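Local coordinates for protein Sfrice_029225 (PDB 6I50) that is a trimeric tumour necrosis factor of the Eiger type from an insect, and probably acts as a cytokine that engages a receptor of the TNF receptor family, at residues A[61-72]-A[125-136]; A[82-90]-A[101-111]. All blocks are in the same frame, centred on the assembly; numbering follows the deposited sequence.

Interaction 1 of 2, residues A[61-72]-A[125-136]; sequences HVHVHHTGVYLV and AALFLKAGDRLA
His63 and Arg134 lie side by side and point the same way, with the guanidinium flat on the imidazole: the centres are 3.6 Å apart and the planes differ by 18°. Arg134 CZ sits over one face of the ring, offset toward its rim, while His65 CE1 meets the opposite face. The bend of the arginine at chi2 (65°) turns the guanidinium back over the ring. Arg134 NH1 donates to Gly132 O at 2.9 Å, in the guanidinium plane but from above the plane of the carbonyl, which helps to fix the rotation of the group. At the other end of the contact the side chains cross instead. Leu129 runs at about a right angle to Tyr70, its CD1 3.7 Å from Tyr70 CD1, and meets Val72 CG2 tip to tip. Tyr70 OH reaches back to donate to His66 O at 2.6 Å. Between the two ends, Thr67 OG1 takes a nearly straight bond (174°) from Ala131 N at 2.9 Å, fastening the turn from Lys130 to Asp133. Phe128 packs on Thr67 CG2 and on Trp45 of the second subunit. Loop 64-67 and this turn carry the paired segments between sheets, an antiparallel ladder before and after, as in the jelly-roll β-sandwich of TNF-family cytokines.

Interaction 2 of 2, residues A[82-90]-A[101-111]; sequences HDTISWVLH and TLLQCAQSSYS
Trp87 and Cys105 face each other across an antiparallel β-hairpin of the TNF jelly roll, formed by strands 84-92 and 100-108. Packing is tight on the face carrying Ile85, Trp87, Leu89, Leu103 and Cys105. Trp87 CG stands between the backbone N and the carbonyl carbon (chi1 58°), which folds the indole over the neighbouring strand; Cys105 CB then lies over the five-membered ring of Trp87, 3.6 Å from its centroid, and SG lies obliquely to it. Cys121 serves both residues, through the disulfide to Cys105 and by accepting a bond from Trp87 NE1. Leu103 runs alongside the six-membered ring, and Ile85 CD1 presses on Gln107 CB at 3.5 Å. The other face is more polar and is partly covered by the second subunit, whose Tyr77 packs on Ala106: Val88 CG1 lies along the extended Gln104 side chain, and the hydroxyls Thr84 OG1 and Ser108 OG are hydrogen-bonded at 2.7 Å. Beyond the strands the contact loosens toward exposed Tyr110, where the bond from Ser111 N to Asp83 OD1 is weak. In the middle of the ladder, Cys105 O accepts two bonds from opposite faces of its carbonyl plane, from Ser86 OG at 2.6 Å and from Trp87 N at 3.1 Å.

How the interactions relate
Interaction 1 and interaction 2 have centres 22 Å apart and lie on opposite sides of the chain's centre, yet they meet where their strands run next to each other. Ala136 O of interaction 1 probably accepts a hydrogen bond from His90 N of interaction 2 at 2.7 Å, in keeping with strands 134-139 and 84-92 being neighbours in one sheet. Inside the sandwich, Val72 CG1 packs on Leu89 CD2 at 3.9 Å, and Leu129 CD2 on Leu102 CD1 at the same distance, bringing side chains of the two sheets together. Both contacts also reach the other two subunits: Leu71 packs on Leu71 of each, and Gln107 on Gln107 of each, placing part of each contact at the trimer's centre.

Interaction 1 of 2, residues A[61-72]-A[125-136]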
loop_
_atom_site.group_PDB
_atom_site.type_symbol
_atom_site.label_atom_id
_atom_site.label_comp_id
_atom_site.label_asym_id
_atom_site.label_seq_id
_atom_site.Cartn_x
_atom_site.Cartn_y
_atom_site.Cartn_z
ATOM N N HIS A 61 -8.859 16.975 -10.048
ATOM C CA HIS A 61 -9.647 15.757 -9.941
ATOM C C HIS A 61 -9.178 14.740 -10.972
ATOM O O HIS A 61 -8.797 15.099 -12.092
ATOM C CB HIS A 61 -11.137 16.046 -10.154
ATOM C CG HIS A 61 -11.774 16.820 -9.044
ATOM N ND1 HIS A 61 -11.621 18.182 -8.902
ATOM C CD2 HIS A 61 -12.596 16.428 -8.038
ATOM C CE1 HIS A 61 -12.304 18.594 -7.848
ATOM N NE2 HIS A 61 -12.904 17.548 -7.306
ATOM N N VAL A 62 -9.197 13.470 -10.589
ATOM C CA VAL A 62 -9.002 12.380 -11.536
ATOM C C VAL A 62 -10.352 12.046 -12.154
ATOM O O VAL A 62 -11.328 11.792 -11.440
ATOM C CB VAL A 62 -8.383 11.150 -10.853
ATOM C CG1 VAL A 62 -8.356 9.983 -11.819
ATOM C CG2 VAL A 62 -6.972 11.467 -10.372
ATOM N N HIS A 63 -10.407 12.057 -13.481
ATOM C CA HIS A 63 -11.634 11.891 -14.254
ATOM C C HIS A 63 -11.646 10.464 -14.806
ATOM O O HIS A 63 -10.841 10.128 -15.679
ATOM C CB HIS A 63 -11.653 12.949 -15.359
ATOM C CG HIS A 63 -12.904 12.989 -16.184
ATOM N ND1 HIS A 63 -13.863 12.000 -16.161
ATOM C CD2 HIS A 63 -13.334 13.906 -17.084
ATOM C CE1 HIS A 63 -14.835 12.312 -17.000
ATOM N NE2 HIS A 63 -14.536 13.462 -17.576
ATOM N N VAL A 64 -12.555 9.628 -14.294
ATOM C CA VAL A 64 -12.671 8.227 -14.702
ATOM C C VAL A 64 -13.553 8.159 -15.944
ATOM O O VAL A 64 -14.617 8.787 -15.991
ATOM C CB VAL A 64 -13.260 7.370 -13.561
ATOM C CG1 VAL A 64 -13.455 5.905 -13.999
ATOM C CG2 VAL A 64 -12.385 7.457 -12.301
ATOM N N HIS A 65 -13.117 7.400 -16.958
ATOM C CA HIS A 65 -13.861 7.290 -18.207
ATOM C C HIS A 65 -14.427 5.902 -18.478
ATOM O O HIS A 65 -15.180 5.745 -19.449
ATOM C CB HIS A 65 -12.973 7.700 -19.391
ATOM C CG HIS A 65 -12.455 9.096 -19.292
ATOM N ND1 HIS A 65 -13.268 10.201 -19.405
ATOM C CD2 HIS A 65 -11.206 9.566 -19.069
ATOM C CE1 HIS A 65 -12.541 11.294 -19.267
ATOM N NE2 HIS A 65 -11.286 10.937 -19.064
ATOM N N HIS A 66 -14.090 4.899 -17.662
ATOM C CA HIS A 66 -14.511 3.526 -17.904
ATOM C C HIS A 66 -14.939 2.899 -16.588
ATOM O O HIS A 66 -14.195 2.941 -15.602
ATOM C CB HIS A 66 -13.385 2.703 -18.532
ATOM C CG HIS A 66 -12.776 3.348 -19.731
ATOM N ND1 HIS A 66 -11.764 4.282 -19.639
ATOM C CD2 HIS A 66 -13.043 3.206 -21.049
ATOM C CE1 HIS A 66 -11.430 4.681 -20.853
ATOM N NE2 HIS A 66 -12.191 4.042 -21.727
ATOM N N THR A 67 -16.129 2.309 -16.584
ATOM C CA THR A 67 -16.654 1.668 -15.388
ATOM C C THR A 67 -15.936 0.350 -15.119
ATOM O O THR A 67 -15.681 -0.434 -16.038
ATOM C CB THR A 67 -18.153 1.427 -15.557
ATOM O OG1 THR A 67 -18.815 2.684 -15.757
ATOM C CG2 THR A 67 -18.732 0.732 -14.334
ATOM N N GLY A 68 -15.600 0.107 -13.858
ATOM C CA GLY A 68 -15.014 -1.168 -13.495
ATOM C C GLY A 68 -14.488 -1.143 -12.079
ATOM O O GLY A 68 -14.672 -0.176 -11.333
ATOM N N VAL A 69 -13.841 -2.244 -11.712
ATOM C CA VAL A 69 -13.148 -2.336 -10.432
ATOM C C VAL A 69 -11.697 -1.952 -10.667
ATOM O O VAL A 69 -11.021 -2.547 -11.514
ATOM C CB VAL A 69 -13.262 -3.741 -9.821
ATOM C CG1 VAL A 69 -12.428 -3.840 -8.548
ATOM C CG2 VAL A 69 -14.714 -4.056 -9.522
ATOM N N TYR A 70 -11.235 -0.940 -9.935
ATOM C CA TYR A 70 -9.891 -0.396 -10.056
ATOM C C TYR A 70 -9.123 -0.615 -8.765
ATOM O O TYR A 70 -9.680 -0.494 -7.674
ATOM C CB TYR A 70 -9.895 1.120 -10.294
ATOM C CG TYR A 70 -10.359 1.598 -11.642
ATOM C CD1 TYR A 70 -11.697 1.523 -12.008
ATOM C CD2 TYR A 70 -9.464 2.165 -12.531
ATOM C CE1 TYR A 70 -12.129 1.988 -13.228
ATOM C CE2 TYR A 70 -9.880 2.632 -13.755
ATOM C CZ TYR A 70 -11.209 2.539 -14.105
ATOM O OH TYR A 70 -11.610 3.009 -15.331
ATOM N N LEU A 71 -7.824 -0.870 -8.893
ATOM C CA LEU A 71 -6.919 -0.669 -7.775
ATOM C C LEU A 71 -6.578 0.814 -7.734
ATOM O O LEU A 71 -6.044 1.354 -8.704
ATOM C CB LEU A 71 -5.658 -1.516 -7.931
ATOM C CG LEU A 71 -4.555 -1.293 -6.885
ATOM C CD1 LEU A 71 -4.990 -1.830 -5.522
ATOM C CD2 LEU A 71 -3.257 -1.957 -7.334
ATOM N N VAL A 72 -6.924 1.479 -6.638
ATOM C CA VAL A 72 -6.686 2.910 -6.468
ATOM C C VAL A 72 -5.719 3.068 -5.304
ATOM O O VAL A 72 -5.903 2.435 -4.261
ATOM C CB VAL A 72 -7.995 3.676 -6.194
ATOM C CG1 VAL A 72 -7.721 5.164 -6.025
ATOM C CG2 VAL A 72 -9.001 3.439 -7.322
ATOM N N ALA A 125 -6.891 0.347 -2.318
ATOM C CA ALA A 125 -7.950 -0.655 -2.262
ATOM C C ALA A 125 -8.490 -0.900 -3.662
ATOM O O ALA A 125 -8.315 -0.079 -4.565
ATOM C CB ALA A 125 -9.091 -0.228 -1.332
ATOM N N ALA A 126 -9.160 -2.044 -3.823
ATOM C CA ALA A 126 -9.915 -2.341 -5.039
ATOM C C ALA A 126 -11.300 -1.713 -4.916
ATOM O O ALA A 126 -12.098 -2.125 -4.070
ATOM C CB ALA A 126 -10.020 -3.848 -5.256
ATOM N N LEU A 127 -11.585 -0.715 -5.753
ATOM C CA LEU A 127 -12.778 0.116 -5.626
ATOM C C LEU A 127 -13.591 0.075 -6.912
ATOM O O LEU A 127 -13.031 0.063 -8.011
ATOM C CB LEU A 127 -12.393 1.569 -5.319
ATOM C CG LEU A 127 -11.646 1.824 -4.008
ATOM C CD1 LEU A 127 -11.096 3.248 -3.997
ATOM C CD2 LEU A 127 -12.554 1.564 -2.808
ATOM N N PHE A 128 -14.913 0.046 -6.782
ATOM C CA PHE A 128 -15.760 0.162 -7.955
ATOM C C PHE A 128 -15.883 1.631 -8.331
ATOM O O PHE A 128 -16.269 2.459 -7.503
ATOM C CB PHE A 128 -17.145 -0.432 -7.709
ATOM C CG PHE A 128 -18.098 -0.174 -8.832
ATOM C CD1 PHE A 128 -18.083 -0.974 -9.968
ATOM C CD2 PHE A 128 -18.973 0.904 -8.782
ATOM C CE1 PHE A 128 -18.939 -0.717 -11.022
ATOM C CE2 PHE A 128 -19.835 1.159 -9.829
ATOM C CZ PHE A 128 -19.817 0.352 -10.949
ATOM N N LEU A 129 -15.561 1.949 -9.583
ATOM C CA LEU A 129 -15.662 3.310 -10.094
ATOM C C LEU A 129 -16.493 3.312 -11.366
ATOM O O LEU A 129 -16.413 2.377 -12.170
ATOM C CB LEU A 129 -14.281 3.905 -10.382
ATOM C CG LEU A 129 -13.296 3.898 -9.207
ATOM C CD1 LEU A 129 -11.926 4.371 -9.655
ATOM C CD2 LEU A 129 -13.807 4.766 -8.069
ATOM N N LYS A 130 -17.296 4.359 -11.543
ATOM C CA LYS A 130 -18.124 4.517 -12.732
ATOM C C LYS A 130 -17.500 5.516 -13.698
ATOM O O LYS A 130 -16.880 6.501 -13.288
ATOM C CB LYS A 130 -19.530 5.008 -12.372
ATOM C CG LYS A 130 -20.339 4.063 -11.524
ATOM C CD LYS A 130 -21.811 4.453 -11.517
ATOM C CE LYS A 130 -22.445 4.235 -12.878
ATOM N NZ LYS A 130 -23.918 4.046 -12.762
ATOM N N ALA A 131 -17.695 5.266 -14.994
ATOM C CA ALA A 131 -17.437 6.296 -15.987
ATOM C C ALA A 131 -18.133 7.584 -15.566
ATOM O O ALA A 131 -19.298 7.570 -15.154
ATOM C CB ALA A 131 -17.926 5.845 -17.369
ATOM N N GLY A 132 -17.396 8.694 -15.624
ATOM C CA GLY A 132 -17.911 9.973 -15.183
ATOM C C GLY A 132 -17.592 10.332 -13.746
ATOM O O GLY A 132 -17.825 11.479 -13.343
ATOM N N ASP A 133 -17.078 9.393 -12.954
ATOM C CA ASP A 133 -16.657 9.721 -11.598
ATOM C C ASP A 133 -15.488 10.694 -11.625
ATOM O O ASP A 133 -14.625 10.630 -12.504
ATOM C CB ASP A 133 -16.224 8.468 -10.840
ATOM C CG ASP A 133 -17.387 7.636 -10.340
ATOM O OD1 ASP A 133 -18.558 8.027 -10.535
ATOM O OD2 ASP A 133 -17.117 6.573 -9.736
ATOM N N ARG A 134 -15.459 11.591 -10.643
ATOM C CA ARG A 134 -14.282 12.384 -10.328
ATOM C C ARG A 134 -13.775 11.977 -8.952
ATOM O O ARG A 134 -14.570 11.723 -8.035
ATOM C CB ARG A 134 -14.585 13.885 -10.355
ATOM C CG ARG A 134 -14.382 14.536 -11.717
ATOM C CD ARG A 134 -15.358 14.017 -12.759
ATOM N NE ARG A 134 -15.419 14.899 -13.918
ATOM C CZ ARG A 134 -16.287 14.773 -14.916
ATOM N NH1 ARG A 134 -17.173 13.787 -14.910
ATOM N NH2 ARG A 134 -16.270 15.636 -15.930
ATOM N N LEU A 135 -12.451 11.894 -8.819
ATOM C CA LEU A 135 -11.804 11.570 -7.555
ATOM C C LEU A 135 -10.917 12.730 -7.144
ATOM O O LEU A 135 -10.124 13.217 -7.953
ATOM C CB LEU A 135 -10.963 10.299 -7.661
ATOM C CG LEU A 135 -11.705 9.033 -8.088
ATOM C CD1 LEU A 135 -10.713 7.884 -8.245
ATOM C CD2 LEU A 135 -12.788 8.671 -7.086
ATOM N N ALA A 136 -11.042 13.155 -5.891
ATOM C CA ALA A 136 -10.175 14.178 -5.323
ATOM C C ALA A 136 -9.695 13.721 -3.956
ATOM O O ALA A 136 -10.395 12.990 -3.252
ATOM C CB ALA A 136 -10.896 15.523 -5.181
#

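Interaction 2 of 2, residues A[82-90]-A[101-111]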
loop_
_atom_site.group_PDB
_atom_site.type_symbol
_atom_site.label_atom_id
_atom_site.label_comp_id
_atom_site.label_asym_id
_atom_site.label_seq_id
_atom_site.Cartn_x
_atom_site.Cartn_y
_atom_site.Cartn_z
ATOM N N HIS A 82 1.162 19.674 12.909
ATOM C CA HIS A 82 -0.022 19.216 13.628
ATOM C C HIS A 82 0.164 17.792 14.146
ATOM O O HIS A 82 0.906 16.988 13.573
ATOM C CB HIS A 82 -1.257 19.284 12.728
ATOM C CG HIS A 82 -1.750 20.677 12.499
ATOM N ND1 HIS A 82 -1.330 21.449 11.438
ATOM C CD2 HIS A 82 -2.605 21.449 13.211
ATOM C CE1 HIS A 82 -1.915 22.632 11.498
ATOM N NE2 HIS A 82 -2.691 22.660 12.568
ATOM N N ASP A 83 -0.522 17.484 15.252
ATOM C CA ASP A 83 -0.419 16.152 15.838
ATOM C C ASP A 83 -1.042 15.094 14.940
ATOM O O ASP A 83 -0.549 13.961 14.894
ATOM C CB ASP A 83 -1.086 16.121 17.214
ATOM C CG ASP A 83 -0.229 16.752 18.297
ATOM O OD1 ASP A 83 0.973 16.988 18.053
ATOM O OD2 ASP A 83 -0.762 17.010 19.397
ATOM N N THR A 84 -2.111 15.439 14.222
ATOM C CA THR A 84 -2.821 14.500 13.366
ATOM C C THR A 84 -2.843 15.014 11.936
ATOM O O THR A 84 -3.164 16.184 11.695
ATOM C CB THR A 84 -4.253 14.283 13.856
ATOM O OG1 THR A 84 -4.229 13.757 15.192
ATOM C CG2 THR A 84 -4.995 13.324 12.943
ATOM N N ILE A 85 -2.492 14.141 10.996
ATOM C CA ILE A 85 -2.637 14.405 9.574
ATOM C C ILE A 85 -3.473 13.276 8.990
ATOM O O ILE A 85 -3.311 12.109 9.371
ATOM C CB ILE A 85 -1.271 14.534 8.866
ATOM C CG1 ILE A 85 -0.331 13.392 9.258
ATOM C CG2 ILE A 85 -0.613 15.860 9.229
ATOM C CD1 ILE A 85 -0.293 12.256 8.265
ATOM N N SER A 86 -4.395 13.626 8.099
ATOM C CA SER A 86 -5.308 12.633 7.556
ATOM C C SER A 86 -5.870 13.155 6.245
ATOM O O SER A 86 -6.109 14.358 6.100
ATOM C CB SER A 86 -6.431 12.319 8.554
ATOM O OG SER A 86 -7.364 11.390 8.023
ATOM N N TRP A 87 -6.064 12.249 5.292
ATOM C CA TRP A 87 -6.716 12.591 4.036
ATOM C C TRP A 87 -7.882 11.648 3.765
ATOM O O TRP A 87 -7.965 10.539 4.312
ATOM C CB TRP A 87 -5.735 12.579 2.844
ATOM C CG TRP A 87 -4.999 11.289 2.577
ATOM C CD1 TRP A 87 -3.688 11.028 2.849
ATOM C CD2 TRP A 87 -5.516 10.119 1.927
ATOM N NE1 TRP A 87 -3.354 9.759 2.424
ATOM C CE2 TRP A 87 -4.460 9.178 1.858
ATOM C CE3 TRP A 87 -6.766 9.769 1.407
ATOM C CZ2 TRP A 87 -4.623 7.912 1.297
ATOM C CZ3 TRP A 87 -6.926 8.511 0.852
ATOM C CH2 TRP A 87 -5.861 7.595 0.805
ATOM N N VAL A 88 -8.789 12.119 2.906
ATOM C CA VAL A 88 -9.926 11.339 2.431
ATOM C C VAL A 88 -9.958 11.402 0.910
ATOM O O VAL A 88 -9.610 12.424 0.310
ATOM C CB VAL A 88 -11.267 11.835 3.016
ATOM C CG1 VAL A 88 -11.405 11.384 4.467
ATOM C CG2 VAL A 88 -11.373 13.341 2.904
ATOM N N LEU A 89 -10.367 10.298 0.291
ATOM C CA LEU A 89 -10.562 10.228 -1.148
ATOM C C LEU A 89 -12.047 10.430 -1.426
ATOM O O LEU A 89 -12.866 9.614 -1.006
ATOM C CB LEU A 89 -10.084 8.874 -1.680
ATOM C CG LEU A 89 -10.281 8.669 -3.181
ATOM C CD1 LEU A 89 -9.409 9.637 -3.968
ATOM C CD2 LEU A 89 -9.986 7.234 -3.592
ATOM N N HIS A 90 -12.391 11.518 -2.115
ATOM C CA HIS A 90 -13.781 11.878 -2.377
ATOM C C HIS A 90 -14.172 11.523 -3.803
ATOM O O HIS A 90 -13.476 11.889 -4.753
ATOM C CB HIS A 90 -14.006 13.372 -2.149
ATOM C CG HIS A 90 -14.082 13.751 -0.706
ATOM N ND1 HIS A 90 -13.683 14.985 -0.238
ATOM C CD2 HIS A 90 -14.516 13.060 0.375
ATOM C CE1 HIS A 90 -13.870 15.038 1.070
ATOM N NE2 HIS A 90 -14.373 13.882 1.466
ATOM N N THR A 101 -17.021 9.289 0.416
ATOM C CA THR A 101 -15.672 9.027 0.904
ATOM C C THR A 101 -15.364 7.546 0.700
ATOM O O THR A 101 -16.019 6.687 1.300
ATOM C CB THR A 101 -15.544 9.409 2.379
ATOM O OG1 THR A 101 -15.872 10.799 2.551
ATOM C CG2 THR A 101 -14.131 9.160 2.864
ATOM N N LEU A 102 -14.383 7.251 -0.152
ATOM C CA LEU A 102 -14.054 5.874 -0.499
ATOM C C LEU A 102 -12.900 5.319 0.312
ATOM O O LEU A 102 -12.848 4.108 0.545
ATOM C CB LEU A 102 -13.698 5.765 -1.986
ATOM C CG LEU A 102 -14.785 6.221 -2.961
ATOM C CD1 LEU A 102 -14.398 5.828 -4.377
ATOM C CD2 LEU A 102 -16.127 5.618 -2.576
ATOM N N LEU A 103 -11.982 6.183 0.740
ATOM C CA LEU A 103 -10.735 5.768 1.367
ATOM C C LEU A 103 -10.294 6.858 2.328
ATOM O O LEU A 103 -10.516 8.044 2.078
ATOM C CB LEU A 103 -9.659 5.522 0.302
ATOM C CG LEU A 103 -8.569 4.476 0.440
ATOM C CD1 LEU A 103 -9.164 3.120 0.795
ATOM C CD2 LEU A 103 -7.820 4.412 -0.887
ATOM N N GLN A 104 -9.668 6.452 3.432
ATOM C CA GLN A 104 -9.147 7.412 4.394
ATOM C C GLN A 104 -7.854 6.880 4.991
ATOM O O GLN A 104 -7.707 5.673 5.202
ATOM C CB GLN A 104 -10.155 7.704 5.510
ATOM C CG GLN A 104 -9.690 8.783 6.487
ATOM C CD GLN A 104 -10.805 9.293 7.375
ATOM O OE1 GLN A 104 -11.948 8.859 7.264
ATOM N NE2 GLN A 104 -10.476 10.223 8.261
ATOM N N CYS A 105 -6.922 7.796 5.250
ATOM C CA CYS A 105 -5.636 7.508 5.866
ATOM C C CYS A 105 -5.430 8.484 7.016
ATOM O O CYS A 105 -5.858 9.638 6.941
ATOM C CB CYS A 105 -4.497 7.641 4.842
ATOM S SG CYS A 105 -2.863 7.128 5.389
ATOM N N ALA A 106 -4.783 8.022 8.089
ATOM C CA ALA A 106 -4.532 8.915 9.214
ATOM C C ALA A 106 -3.231 8.533 9.902
ATOM O O ALA A 106 -2.867 7.358 9.972
ATOM C CB ALA A 106 -5.689 8.892 10.223
ATOM N N GLN A 107 -2.525 9.544 10.397
ATOM C CA GLN A 107 -1.346 9.348 11.229
ATOM C C GLN A 107 -1.380 10.382 12.341
ATOM O O GLN A 107 -1.759 11.531 12.106
ATOM C CB GLN A 107 -0.054 9.477 10.414
ATOM C CG GLN A 107 1.176 8.799 11.015
ATOM C CD GLN A 107 1.855 9.627 12.094
ATOM O OE1 GLN A 107 2.612 9.098 12.913
ATOM N NE2 GLN A 107 1.596 10.932 12.094
ATOM N N SER A 108 -0.980 9.985 13.550
ATOM C CA SER A 108 -1.131 10.874 14.692
ATOM C C SER A 108 -0.107 10.550 15.768
ATOM O O SER A 108 0.165 9.381 16.053
ATOM C CB SER A 108 -2.545 10.784 15.284
ATOM O OG SER A 108 -2.758 11.787 16.275
ATOM N N SER A 109 0.454 11.599 16.356
ATOM C CA SER A 109 1.304 11.461 17.526
ATOM C C SER A 109 1.249 12.770 18.292
ATOM O O SER A 109 1.045 13.835 17.703
ATOM C CB SER A 109 2.749 11.116 17.149
ATOM O OG SER A 109 3.357 12.205 16.478
ATOM N N TYR A 110 1.418 12.683 19.606
ATOM C CA TYR A 110 1.297 13.850 20.462
ATOM C C TYR A 110 2.647 14.535 20.629
ATOM O O TYR A 110 3.668 13.882 20.862
ATOM C CB TYR A 110 0.737 13.466 21.835
ATOM C CG TYR A 110 0.610 14.647 22.777
ATOM C CD1 TYR A 110 -0.529 15.446 22.774
ATOM C CD2 TYR A 110 1.635 14.974 23.656
ATOM C CE1 TYR A 110 -0.643 16.534 23.624
ATOM C CE2 TYR A 110 1.530 16.059 24.508
ATOM C CZ TYR A 110 0.390 16.834 24.488
ATOM O OH TYR A 110 0.287 17.913 25.337
ATOM N N SER A 111 2.639 15.860 20.506
ATOM C CA SER A 111 3.798 16.678 20.826
ATOM C C SER A 111 3.320 17.926 21.550
ATOM O O SER A 111 2.239 18.446 21.266
ATOM C CB SER A 111 4.587 17.064 19.572
ATOM O OG SER A 111 3.780 17.827 18.699
HETATM O O HOH W 1 -0.550 18.962 20.856
#